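PDB 2WZP: lactococcal phage P2 ORF15 from Lactococcus phage p2, which probably serves as the distal tail (Dit) protein of the phage baseplate, forming the ring of subunits that joins the tail to the host-recognition apparatus. Local coordinates for residues V54-P59 / K108-D113; E102-M107 / E144-N149. One frame throughout, in Å; residues are numbered along the deposited sequence.

Interaction 1. Residues V54-P59 / K108-D113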
# COMPACT_ATOMS: atom_id res chain seq x y z
N VAL M 54 22.35 -24.69 -12.32
CA VAL M 54 22.39 -23.50 -11.48
C VAL M 54 22.36 -22.35 -12.49
O VAL M 54 23.26 -22.26 -13.35
CB VAL M 54 23.66 -23.46 -10.59
CG1 VAL M 54 23.84 -22.09 -9.96
CG2 VAL M 54 23.60 -24.53 -9.51
N ARG M 55 21.32 -21.48 -12.42
CA ARG M 55 21.15 -20.33 -13.33
C ARG M 55 20.99 -18.98 -12.64
O ARG M 55 20.46 -18.90 -11.53
CB ARG M 55 19.96 -20.56 -14.26
CG ARG M 55 20.12 -21.79 -15.12
CD ARG M 55 19.02 -21.92 -16.12
NE ARG M 55 18.90 -23.31 -16.55
CZ ARG M 55 17.95 -23.75 -17.36
NH1 ARG M 55 17.06 -22.91 -17.87
NH2 ARG M 55 17.91 -25.03 -17.70
N PHE M 56 21.40 -17.91 -13.35
CA PHE M 56 21.27 -16.51 -12.93
C PHE M 56 20.25 -15.87 -13.83
O PHE M 56 20.30 -16.05 -15.05
CB PHE M 56 22.59 -15.75 -13.10
CG PHE M 56 23.68 -15.93 -12.07
CD1 PHE M 56 23.52 -16.79 -10.98
CD2 PHE M 56 24.89 -15.25 -12.20
CE1 PHE M 56 24.54 -16.97 -10.05
CE2 PHE M 56 25.91 -15.42 -11.27
CZ PHE M 56 25.73 -16.29 -10.20
N TYR M 57 19.35 -15.10 -13.23
CA TYR M 57 18.31 -14.36 -13.93
C TYR M 57 18.28 -12.95 -13.39
O TYR M 57 18.62 -12.72 -12.23
CB TYR M 57 16.92 -14.99 -13.68
CG TYR M 57 16.75 -16.38 -14.24
CD1 TYR M 57 16.34 -16.57 -15.56
CD2 TYR M 57 16.96 -17.51 -13.45
CE1 TYR M 57 16.18 -17.85 -16.09
CE2 TYR M 57 16.78 -18.80 -13.97
CZ TYR M 57 16.39 -18.97 -15.29
OH TYR M 57 16.19 -20.22 -15.84
N GLN M 58 17.85 -12.01 -14.23
CA GLN M 58 17.58 -10.62 -13.88
C GLN M 58 18.66 -9.86 -13.12
O GLN M 58 18.44 -9.52 -11.95
CB GLN M 58 16.23 -10.53 -13.17
CG GLN M 58 15.03 -10.85 -14.07
CD GLN M 58 13.85 -11.32 -13.26
OE1 GLN M 58 13.38 -10.63 -12.35
NE2 GLN M 58 13.37 -12.51 -13.57
N PRO M 59 19.81 -9.54 -13.76
CA PRO M 59 20.83 -8.72 -13.08
C PRO M 59 20.20 -7.40 -12.65
O PRO M 59 19.46 -6.79 -13.43
CB PRO M 59 21.89 -8.48 -14.15
CG PRO M 59 21.21 -8.77 -15.45
CD PRO M 59 20.20 -9.83 -15.16
N LYS M 108 25.25 -26.07 -2.46
CA LYS M 108 26.46 -26.27 -1.67
C LYS M 108 27.72 -26.17 -2.55
O LYS M 108 28.65 -25.46 -2.18
CB LYS M 108 26.41 -27.63 -0.97
CG LYS M 108 27.45 -27.82 0.11
CD LYS M 108 27.32 -29.17 0.77
CE LYS M 108 28.54 -29.53 1.60
NZ LYS M 108 29.76 -29.71 0.77
N ASP M 109 27.73 -26.84 -3.71
CA ASP M 109 28.89 -26.80 -4.60
C ASP M 109 29.10 -25.46 -5.26
O ASP M 109 30.23 -25.00 -5.29
CB ASP M 109 28.82 -27.92 -5.66
CG ASP M 109 28.96 -29.34 -5.12
OD1 ASP M 109 29.19 -29.51 -3.88
OD2 ASP M 109 28.86 -30.28 -5.93
N PHE M 110 28.03 -24.83 -5.77
CA PHE M 110 28.14 -23.53 -6.41
C PHE M 110 28.67 -22.46 -5.48
O PHE M 110 29.61 -21.75 -5.85
CB PHE M 110 26.78 -23.11 -6.97
CG PHE M 110 26.84 -21.84 -7.78
CD1 PHE M 110 27.49 -21.82 -9.01
CD2 PHE M 110 26.25 -20.68 -7.32
CE1 PHE M 110 27.55 -20.65 -9.76
CE2 PHE M 110 26.31 -19.51 -8.08
CZ PHE M 110 26.95 -19.51 -9.29
N VAL M 111 28.07 -22.33 -4.29
CA VAL M 111 28.44 -21.31 -3.31
C VAL M 111 29.85 -21.54 -2.77
O VAL M 111 30.65 -20.59 -2.76
CB VAL M 111 27.36 -21.10 -2.21
CG1 VAL M 111 27.80 -20.05 -1.19
CG2 VAL M 111 26.02 -20.71 -2.83
N ASN M 112 30.19 -22.80 -2.41
CA ASN M 112 31.54 -23.10 -1.90
C ASN M 112 32.61 -22.99 -2.94
O ASN M 112 33.75 -22.75 -2.57
CB ASN M 112 31.61 -24.41 -1.11
CG ASN M 112 30.87 -24.36 0.21
OD1 ASN M 112 31.18 -23.59 1.12
ND2 ASN M 112 29.88 -25.19 0.34
N ASP M 113 32.25 -23.12 -4.22
CA ASP M 113 33.19 -22.94 -5.32
C ASP M 113 33.56 -21.48 -5.43
O ASP M 113 34.72 -21.17 -5.67
CB ASP M 113 32.61 -23.43 -6.65
CG ASP M 113 32.78 -24.91 -6.91
OD1 ASP M 113 33.32 -25.63 -6.02
OD2 ASP M 113 32.33 -25.37 -7.98
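One face of the Phe110 ring is occupied by Val54, and its edge by Phe56. The methyl CG1 of Val54 stands 3.7 Å from the centroid of the Phe110 ring and 9° off the ring normal, the geometry of a CH-pi contact made over the middle of the face. That methyl is nearly equidistant from the ring carbons, the nearest being Phe110 CG, 3.7 Å from Val54 CG1. The far rim of the same ring is met by the CE1-CZ side of Phe56, which touches Phe110 CZ and CE2: Phe56 CZ lies 3.6 Å from Phe110 CZ, near the plane of the Phe110 ring, and Phe56 CE1 is equally close to that carbon. The two rings meet obliquely, with planes at 83° and centroids 5.7 Å apart.

Torsions explain how one helical side chain meets two strand residues. Phe110 has CG anti to its backbone N (chi1 -174°), which carries the ring off the helix to the strand, while Val54 places CG1 anti to its own N and presents that branch, not CG2, to the ring. The backbones stay well apart, with 7.7 Å between Val54 CA and Phe110 CA, and side chains bridge the gap.

All three residues are buried. Leu93 of strand 89-95 touches each of them, Ile156 of strand 153-163 touches both phenylalanines, Phe91 stacks on Phe56, and Trp47 meets Phe110 edge-to-face. Within this chain, strand 54-57 is the outermost strand at one end of a seven-stranded antiparallel sheet, and helix 100-115 packs against one face of that sheet. The arrangement is a helix-on-sheet hydrophobic core, here within the N-terminal domain of a distal tail protein.

Interaction 2. Residues E102-M107 / E144-N149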
# COMPACT_ATOMS: atom_id res chain seq x y z
N GLU M 102 19.96 -33.59 -5.17
CA GLU M 102 20.65 -32.86 -6.23
C GLU M 102 20.64 -31.34 -6.02
O GLU M 102 21.67 -30.72 -6.21
CB GLU M 102 20.13 -33.22 -7.63
CG GLU M 102 21.01 -32.62 -8.71
CD GLU M 102 20.74 -32.96 -10.16
OE1 GLU M 102 19.63 -33.45 -10.49
OE2 GLU M 102 21.65 -32.71 -10.97
N ASN M 103 19.51 -30.77 -5.59
CA ASN M 103 19.37 -29.33 -5.35
C ASN M 103 20.18 -28.82 -4.16
O ASN M 103 20.74 -27.74 -4.24
CB ASN M 103 17.91 -28.90 -5.29
CG ASN M 103 17.29 -28.81 -6.66
OD1 ASN M 103 17.78 -28.11 -7.55
ND2 ASN M 103 16.23 -29.56 -6.87
N TYR M 104 20.29 -29.61 -3.10
CA TYR M 104 21.12 -29.27 -1.95
C TYR M 104 22.59 -29.30 -2.37
O TYR M 104 23.33 -28.37 -2.06
CB TYR M 104 20.88 -30.26 -0.81
CG TYR M 104 19.72 -29.89 0.09
CD1 TYR M 104 19.70 -28.67 0.77
CD2 TYR M 104 18.68 -30.78 0.33
CE1 TYR M 104 18.65 -28.33 1.62
CE2 TYR M 104 17.61 -30.44 1.17
CZ TYR M 104 17.61 -29.22 1.82
OH TYR M 104 16.58 -28.90 2.66
N GLN M 105 22.97 -30.33 -3.16
CA GLN M 105 24.31 -30.52 -3.69
C GLN M 105 24.73 -29.37 -4.61
O GLN M 105 25.84 -28.85 -4.47
CB GLN M 105 24.42 -31.87 -4.42
CG GLN M 105 25.86 -32.30 -4.70
CD GLN M 105 26.55 -32.71 -3.43
OE1 GLN M 105 26.25 -33.76 -2.88
NE2 GLN M 105 27.48 -31.89 -2.96
N LEU M 106 23.84 -28.96 -5.54
CA LEU M 106 24.07 -27.85 -6.47
C LEU M 106 24.31 -26.53 -5.75
O LEU M 106 25.27 -25.85 -6.08
CB LEU M 106 22.92 -27.71 -7.47
CG LEU M 106 22.80 -28.81 -8.53
CD1 LEU M 106 21.39 -28.81 -9.11
CD2 LEU M 106 23.88 -28.67 -9.60
N MET M 107 23.47 -26.18 -4.74
CA MET M 107 23.63 -24.98 -3.93
C MET M 107 24.96 -24.98 -3.21
O MET M 107 25.71 -24.02 -3.31
CB MET M 107 22.50 -24.87 -2.90
CG MET M 107 21.39 -23.93 -3.31
SD MET M 107 21.88 -22.23 -3.71
CE MET M 107 21.55 -21.43 -2.16
N GLU M 144 13.79 -22.19 2.47
CA GLU M 144 12.95 -23.36 2.27
C GLU M 144 11.55 -22.85 1.90
O GLU M 144 10.77 -22.45 2.78
CB GLU M 144 12.85 -24.20 3.55
CG GLU M 144 14.13 -24.89 3.96
CD GLU M 144 14.07 -25.44 5.37
OE1 GLU M 144 12.97 -25.48 5.96
OE2 GLU M 144 15.14 -25.84 5.87
N GLY M 145 11.27 -22.88 0.61
CA GLY M 145 10.01 -22.48 0.01
C GLY M 145 9.99 -23.11 -1.37
O GLY M 145 9.74 -22.45 -2.38
N TYR M 146 10.34 -24.41 -1.38
CA TYR M 146 10.60 -25.20 -2.57
C TYR M 146 9.50 -25.47 -3.56
O TYR M 146 8.35 -25.74 -3.20
CB TYR M 146 11.40 -26.47 -2.27
CG TYR M 146 12.60 -26.27 -1.36
CD1 TYR M 146 12.79 -27.07 -0.24
CD2 TYR M 146 13.55 -25.28 -1.63
CE1 TYR M 146 13.89 -26.88 0.60
CE2 TYR M 146 14.63 -25.07 -0.79
CZ TYR M 146 14.81 -25.89 0.32
OH TYR M 146 15.89 -25.70 1.16
N GLY M 147 9.92 -25.43 -4.81
CA GLY M 147 9.11 -25.78 -5.95
C GLY M 147 9.29 -27.27 -6.16
O GLY M 147 9.84 -27.95 -5.27
N LYS M 148 8.86 -27.78 -7.32
CA LYS M 148 8.98 -29.21 -7.61
C LYS M 148 10.43 -29.69 -7.52
O LYS M 148 11.32 -29.01 -8.03
CB LYS M 148 8.25 -29.64 -8.92
CG LYS M 148 8.80 -29.11 -10.26
CD LYS M 148 8.05 -29.75 -11.46
CE LYS M 148 8.95 -30.11 -12.61
NZ LYS M 148 8.42 -31.28 -13.35
N ASN M 149 10.64 -30.82 -6.81
CA ASN M 149 11.91 -31.51 -6.58
C ASN M 149 12.89 -30.77 -5.68
O ASN M 149 14.06 -31.11 -5.65
CB ASN M 149 12.57 -31.99 -7.88
CG ASN M 149 11.61 -32.46 -8.95
OD1 ASN M 149 10.96 -33.51 -8.85
ND2 ASN M 149 11.40 -31.61 -9.94
O HOH W 1 17.16 -26.36 3.82
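Helix 100-115, which packs on the antiparallel sheet of the N-terminal Dit domain, is met here by the loop connecting strands 130-140 and 153-163. The contact is partly buried and polar, made at two separate points.

At the first, Asn103 donates from ND2 to the backbone carbonyl Asn149 O at 2.9 Å. The acceptor lies close to the amide plane of Asn103, 9° out of it, but the donor stands above the carbonyl plane of Asn149, and the N-H...O angle of 138° confirms a bent bond. The other end of the amide is also held: Asn103 OD1 accepts from Gly97 N and is hydrogen-bonded to Thr95 OG1. With both ends engaged, the amide's rotation is fixed, and it links the helix to the chain just before it as well as to the loop.

At the second, the side chains of Tyr104 and Tyr146 cross at about a right angle. Tyr104 has CG anti to its carbonyl carbon (chi1 -87°), bringing Tyr104 OH to 3.6 Å from Tyr146 OH. Tyr146 is poorly ordered, so the details on its side are less certain; its ring also meets Phe152 edge-to-face. Glu144 reaches across to the second subunit, where OE1 forms a salt bridge with Arg31 and OE2 a hydrogen bond with Tyr33 OH of that neighbouring chain, placing this corner at a subunit interface.

A water bridges the polar ends: it lies in the plane of the Tyr104 ring, 2.9 Å from Tyr104 OH, binds Tyr146 OH at 3.0 Å, and donates at 2.9 Å to Glu144 OE2, the oxygen it shares with Tyr33 of the second subunit.

How the interactions relate
After strands 32-36 and 46-48 the chain forms strand 54-57, then passes through strand 89-95 into helix 100-115. Interaction 1 closes this first loop, its nearest ends 49 residues apart, when 108-113 returns to the strand. Interaction 2 starts earlier on the same helix, at 102-107, and closes 37 residues later at 144-149, beyond strand 130-140. The segments therefore alternate along the sequence, and the two loops cross instead of nesting. Their centres lie 12 Å apart, and Val54 CG2 touches Leu106 CB at 3.8 Å. Together they fasten one helix to a strand outermost within this chain and to an inter-strand loop, with both sites bordering the second subunit.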